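Local structure of fructose-bisphosphate aldolase (Thermus caldophilus, 2FJK) at residues L133-G138 against D149-N154; T153-A158 against A195-L200. The protein belongs to the class II fructose-bisphosphate aldolases, enzymes with a TIM-barrel fold, and here holds 1,3-dihydroxyacetonephosphate in its pocket. All coordinates share one frame; numbering follows the deposited sequence.

Contact 1 (L133-G138 against D149-N154)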
loop_
_atom_site.group_PDB
_atom_site.type_symbol
_atom_site.label_atom_id
_atom_site.label_comp_id
_atom_site.label_asym_id
_atom_site.label_seq_id
_atom_site.Cartn_x
_atom_site.Cartn_y
_atom_site.Cartn_z
ATOM N N LEU A 133 -27.338 8.720 -20.507
ATOM C CA LEU A 133 -28.068 9.179 -21.677
ATOM C C LEU A 133 -29.220 10.029 -21.155
ATOM O O LEU A 133 -29.992 9.583 -20.301
ATOM C CB LEU A 133 -28.614 7.983 -22.454
ATOM C CG LEU A 133 -29.290 8.264 -23.791
ATOM C CD1 LEU A 133 -28.329 9.009 -24.741
ATOM C CD2 LEU A 133 -29.730 6.937 -24.390
ATOM N N GLY A 134 -29.332 11.251 -21.661
ATOM C CA GLY A 134 -30.382 12.143 -21.206
ATOM C C GLY A 134 -29.810 13.076 -20.157
ATOM O O GLY A 134 -28.916 12.692 -19.408
ATOM N N ARG A 135 -30.315 14.301 -20.097
ATOM C CA ARG A 135 -29.821 15.274 -19.135
ATOM C C ARG A 135 -30.571 15.183 -17.818
ATOM O O ARG A 135 -31.797 15.090 -17.802
ATOM C CB ARG A 135 -29.961 16.680 -19.707
ATOM C CG ARG A 135 -29.316 17.762 -18.869
ATOM C CD ARG A 135 -28.221 18.446 -19.656
ATOM N NE ARG A 135 -28.692 18.835 -20.983
ATOM C CZ ARG A 135 -27.970 19.517 -21.866
ATOM N NH1 ARG A 135 -26.733 19.893 -21.568
ATOM N NH2 ARG A 135 -28.485 19.824 -23.049
ATOM N N LEU A 136 -29.832 15.216 -16.715
ATOM C CA LEU A 136 -30.438 15.138 -15.390
ATOM C C LEU A 136 -31.067 16.464 -15.012
ATOM O O LEU A 136 -30.504 17.238 -14.241
ATOM C CB LEU A 136 -29.401 14.753 -14.331
ATOM C CG LEU A 136 -29.006 13.283 -14.197
ATOM C CD1 LEU A 136 -27.938 13.156 -13.122
ATOM C CD2 LEU A 136 -30.218 12.450 -13.837
ATOM N N ALA A 137 -32.241 16.723 -15.570
ATOM C CA ALA A 137 -32.961 17.947 -15.289
ATOM C C ALA A 137 -34.366 17.573 -14.851
ATOM O O ALA A 137 -34.937 16.592 -15.337
ATOM C CB ALA A 137 -33.013 18.822 -16.537
ATOM N N GLY A 138 -34.915 18.342 -13.920
ATOM C CA GLY A 138 -36.260 18.061 -13.457
ATOM C C GLY A 138 -37.273 18.478 -14.507
ATOM O O GLY A 138 -36.950 19.230 -15.427
ATOM N N ASP A 149 -38.383 13.411 -26.012
ATOM C CA ASP A 149 -37.095 13.435 -26.687
ATOM C C ASP A 149 -36.248 14.615 -26.235
ATOM O O ASP A 149 -35.028 14.499 -26.123
ATOM C CB ASP A 149 -37.288 13.488 -28.206
ATOM C CG ASP A 149 -37.932 12.228 -28.753
ATOM O OD1 ASP A 149 -37.379 11.132 -28.515
ATOM O OD2 ASP A 149 -38.986 12.335 -29.420
ATOM N N ALA A 150 -36.895 15.749 -25.976
ATOM C CA ALA A 150 -36.178 16.944 -25.542
ATOM C C ALA A 150 -35.247 16.584 -24.396
ATOM O O ALA A 150 -34.027 16.586 -24.547
ATOM C CB ALA A 150 -37.163 18.020 -25.101
ATOM N N LEU A 151 -35.839 16.269 -23.251
ATOM C CA LEU A 151 -35.085 15.899 -22.064
ATOM C C LEU A 151 -35.489 14.486 -21.671
ATOM O O LEU A 151 -36.431 13.930 -22.232
ATOM C CB LEU A 151 -35.415 16.857 -20.919
ATOM C CG LEU A 151 -34.739 16.582 -19.574
ATOM C CD1 LEU A 151 -33.268 16.951 -19.675
ATOM C CD2 LEU A 151 -35.419 17.382 -18.470
ATOM N N LEU A 152 -34.776 13.916 -20.708
ATOM C CA LEU A 152 -35.068 12.577 -20.208
ATOM C C LEU A 152 -34.751 11.456 -21.187
ATOM O O LEU A 152 -34.999 11.559 -22.387
ATOM C CB LEU A 152 -36.532 12.485 -19.773
ATOM C CG LEU A 152 -37.012 13.592 -18.827
ATOM C CD1 LEU A 152 -38.438 13.290 -18.393
ATOM C CD2 LEU A 152 -36.099 13.694 -17.613
ATOM N N THR A 153 -34.207 10.374 -20.641
ATOM C CA THR A 153 -33.816 9.200 -21.406
ATOM C C THR A 153 -34.940 8.560 -22.207
ATOM O O THR A 153 -36.047 8.363 -21.704
ATOM C CB THR A 153 -33.240 8.113 -20.481
ATOM O OG1 THR A 153 -32.216 8.683 -19.657
ATOM C CG2 THR A 153 -32.652 6.970 -21.301
ATOM N N ASN A 154 -34.638 8.231 -23.457
ATOM C CA ASN A 154 -35.586 7.575 -24.346
ATOM C C ASN A 154 -35.160 6.103 -24.373
ATOM O O ASN A 154 -34.045 5.783 -24.792
ATOM C CB ASN A 154 -35.490 8.180 -25.748
ATOM C CG ASN A 154 -36.299 7.406 -26.779
ATOM O OD1 ASN A 154 -37.532 7.401 -26.754
ATOM N ND2 ASN A 154 -35.602 6.746 -27.693
#
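Thr153 and Leu133 meet through a single polar bond: the threonine hydroxyl OG1 donates to the carbonyl O of Leu133 over a modelled length of 2.5 Å, short enough for the exact value to be taken with caution. At the other end of the interface Leu151 provides the largest share of the packing, its two methyls divided between Arg135 and Ala137. CD1 lies 3.3 Å from Arg135 CB, the two side chains crossing at about a right angle, and also approaches Arg135 O. CD2 is pressed against Ala137 CB at 3.4 Å, closer than usual for two carbons, and comes within 3.3 Å of Ala137 O. This forked reach depends on a first torsion that sets CG opposite the backbone N (chi1 178°). Leu152 adds a looser contact, its CD2 being 3.9 Å from Ala137 O. Between these two ends the backbones come together at Gly134, whose CA is 4.5 Å from Thr153 CA; a CB here would collide with Thr153 N, and the positive phi of 98° independently suits a glycine.

Behind this first shell, an inverse gamma turn centred on Leu136 brings Arg135 and Ala137 to the two methyls of Leu151, with a weak hydrogen bond of 2.8 Å from Ala137 N to Arg135 O. The Thr153 hydroxyl also takes part in a hydrogen bond with the backbone N of Ala173, so two partners grip it and help fix its rotation.

Leu136 touches His208, a residue of the ligand pocket. The contact thus ties the loop following strand 128-133 to the linker between helices 146-150 and 155-164. Leu133 packs on Glu157 and Phe161 of the latter helix, and Leu152 on Arg193 of helix 191-200.

Contact 2 (T153-A158 against A195-L200)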
loop_
_atom_site.group_PDB
_atom_site.type_symbol
_atom_site.label_atom_id
_atom_site.label_comp_id
_atom_site.label_asym_id
_atom_site.label_seq_id
_atom_site.Cartn_x
_atom_site.Cartn_y
_atom_site.Cartn_z
ATOM N N THR A 153 -34.207 10.374 -20.641
ATOM C CA THR A 153 -33.816 9.200 -21.406
ATOM C C THR A 153 -34.940 8.560 -22.207
ATOM O O THR A 153 -36.047 8.363 -21.704
ATOM C CB THR A 153 -33.240 8.113 -20.481
ATOM O OG1 THR A 153 -32.216 8.683 -19.657
ATOM C CG2 THR A 153 -32.652 6.970 -21.301
ATOM N N ASN A 154 -34.638 8.231 -23.457
ATOM C CA ASN A 154 -35.586 7.575 -24.346
ATOM C C ASN A 154 -35.160 6.103 -24.373
ATOM O O ASN A 154 -34.045 5.783 -24.792
ATOM C CB ASN A 154 -35.490 8.180 -25.748
ATOM C CG ASN A 154 -36.299 7.406 -26.779
ATOM O OD1 ASN A 154 -37.532 7.401 -26.754
ATOM N ND2 ASN A 154 -35.602 6.746 -27.693
ATOM N N PRO A 155 -36.036 5.193 -23.922
ATOM C CA PRO A 155 -35.729 3.759 -23.896
ATOM C C PRO A 155 -35.029 3.183 -25.129
ATOM O O PRO A 155 -33.925 2.647 -25.015
ATOM C CB PRO A 155 -37.091 3.110 -23.613
ATOM C CG PRO A 155 -38.093 4.167 -23.988
ATOM C CD PRO A 155 -37.435 5.427 -23.526
ATOM N N GLU A 156 -35.653 3.287 -26.299
ATOM C CA GLU A 156 -35.042 2.760 -27.516
ATOM C C GLU A 156 -33.608 3.240 -27.646
ATOM O O GLU A 156 -32.708 2.463 -27.954
ATOM C CB GLU A 156 -35.827 3.195 -28.754
ATOM C CG GLU A 156 -36.931 2.246 -29.159
ATOM C CD GLU A 156 -37.924 2.006 -28.050
ATOM O OE1 GLU A 156 -38.224 2.969 -27.306
ATOM O OE2 GLU A 156 -38.414 0.860 -27.930
ATOM N N GLU A 157 -33.407 4.533 -27.423
ATOM C CA GLU A 157 -32.072 5.112 -27.507
ATOM C C GLU A 157 -31.164 4.452 -26.483
ATOM O O GLU A 157 -29.988 4.212 -26.744
ATOM C CB GLU A 157 -32.117 6.615 -27.228
ATOM C CG GLU A 157 -32.575 7.466 -28.388
ATOM C CD GLU A 157 -32.485 8.945 -28.072
ATOM O OE1 GLU A 157 -31.422 9.376 -27.574
ATOM O OE2 GLU A 157 -33.472 9.674 -28.326
ATOM N N ALA A 158 -31.724 4.172 -25.312
ATOM C CA ALA A 158 -30.973 3.552 -24.231
ATOM C C ALA A 158 -30.367 2.214 -24.651
ATOM O O ALA A 158 -29.161 2.002 -24.501
ATOM C CB ALA A 158 -31.877 3.363 -23.011
ATOM N N ALA A 195 -39.648 2.327 -16.314
ATOM C CA ALA A 195 -40.118 0.975 -16.585
ATOM C C ALA A 195 -39.816 0.531 -18.015
ATOM O O ALA A 195 -39.374 -0.595 -18.230
ATOM C CB ALA A 195 -41.625 0.877 -16.301
ATOM N N ARG A 196 -40.047 1.410 -18.988
ATOM C CA ARG A 196 -39.786 1.080 -20.394
ATOM C C ARG A 196 -38.301 0.859 -20.654
ATOM O O ARG A 196 -37.906 -0.084 -21.336
ATOM C CB ARG A 196 -40.262 2.203 -21.320
ATOM C CG ARG A 196 -41.762 2.415 -21.384
ATOM C CD ARG A 196 -42.078 3.474 -22.435
ATOM N NE ARG A 196 -43.503 3.764 -22.554
ATOM C CZ ARG A 196 -44.012 4.653 -23.402
ATOM N NH1 ARG A 196 -43.211 5.340 -24.208
ATOM N NH2 ARG A 196 -45.323 4.850 -23.453
ATOM N N ILE A 197 -37.484 1.756 -20.118
ATOM C CA ILE A 197 -36.038 1.683 -20.292
ATOM C C ILE A 197 -35.484 0.391 -19.691
ATOM O O ILE A 197 -34.586 -0.232 -20.261
ATOM C CB ILE A 197 -35.365 2.916 -19.643
ATOM C CG1 ILE A 197 -36.019 4.188 -20.193
ATOM C CG2 ILE A 197 -33.878 2.942 -19.956
ATOM C CD1 ILE A 197 -35.706 5.444 -19.421
ATOM N N ALA A 198 -36.035 -0.014 -18.551
ATOM C CA ALA A 198 -35.591 -1.234 -17.881
ATOM C C ALA A 198 -35.931 -2.455 -18.719
ATOM O O ALA A 198 -35.141 -3.398 -18.810
ATOM C CB ALA A 198 -36.238 -1.342 -16.497
ATOM N N LYS A 199 -37.108 -2.429 -19.338
ATOM C CA LYS A 199 -37.558 -3.532 -20.177
ATOM C C LYS A 199 -36.666 -3.720 -21.395
ATOM O O LYS A 199 -36.606 -4.806 -21.971
ATOM C CB LYS A 199 -39.006 -3.314 -20.618
ATOM C CG LYS A 199 -39.995 -3.213 -19.468
ATOM C CD LYS A 199 -41.428 -3.244 -19.970
ATOM C CE LYS A 199 -42.417 -3.143 -18.822
ATOM N NZ LYS A 199 -43.826 -3.172 -19.297
ATOM N N LEU A 200 -35.969 -2.663 -21.788
ATOM C CA LEU A 200 -35.099 -2.737 -22.952
ATOM C C LEU A 200 -33.625 -2.807 -22.577
ATOM O O LEU A 200 -32.797 -3.273 -23.359
ATOM C CB LEU A 200 -35.349 -1.531 -23.866
ATOM C CG LEU A 200 -36.808 -1.284 -24.274
ATOM C CD1 LEU A 200 -36.854 -0.272 -25.417
ATOM C CD2 LEU A 200 -37.457 -2.594 -24.711
#
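The puckered pyrrolidine ring of Pro155 offers one face to Ile197, whose CG1 sits over it, 3.7 Å from Pro155 CB and at much the same distance from CA and CD; the two side chains cross at about a right angle. At the ring's edge, CB meets Leu200 CD1 at 3.8 Å, while the CG corner approaches Arg196 CB at 4.0 Å. The Glu156 carboxylate, which is flat, receives the same Leu200 methyl above its plane, displaced toward OE2, which is 3.2 Å from CD1. A bend at chi2 (57°) folds the glutamate back over the leucine although its CB starts away from helix 191-200.

Ile197 works with both of its branches. CG2 touches Ala158 CB at 3.7 Å, one turn along from the proline, and CD1, at the end of the other branch, reaches Thr153 CB at 3.8 Å. The start of helix 155-164 is thereby packed against helix 191-200, with Asn154 at the N-cap and its carbonyl O accepting from Ala158 N at 2.9 Å.

The joint is essentially apolar and relies on the fit of small and branched side chains. Opposite charges do lie nearby, but Glu156 OE1 and Arg196 NH1 are 6.3 Å apart, so any attraction between them is probably modest and long-range.

How the contacts relate
Contacts 1 and 2 are neighbours on the same side of the chain's centre, their own centres about 12 Å apart, and Thr153 and Asn154 belong to both. Along the chain, strand 128-133 leads into the loop of contact 1, helix 146-150 and the shared residues follow, then helix 155-164 and, much later, helix 191-200. The two also pack directly, Leu133 CD2 lying 3.5 Å from Ala158 N. Thr153 therefore touches both the loop after strand 128-133 and helix 191-200, just before helix 155-164 begins, so the loop after a strand and two of the helices that follow it are packed together at one place in the TIM-barrel fold.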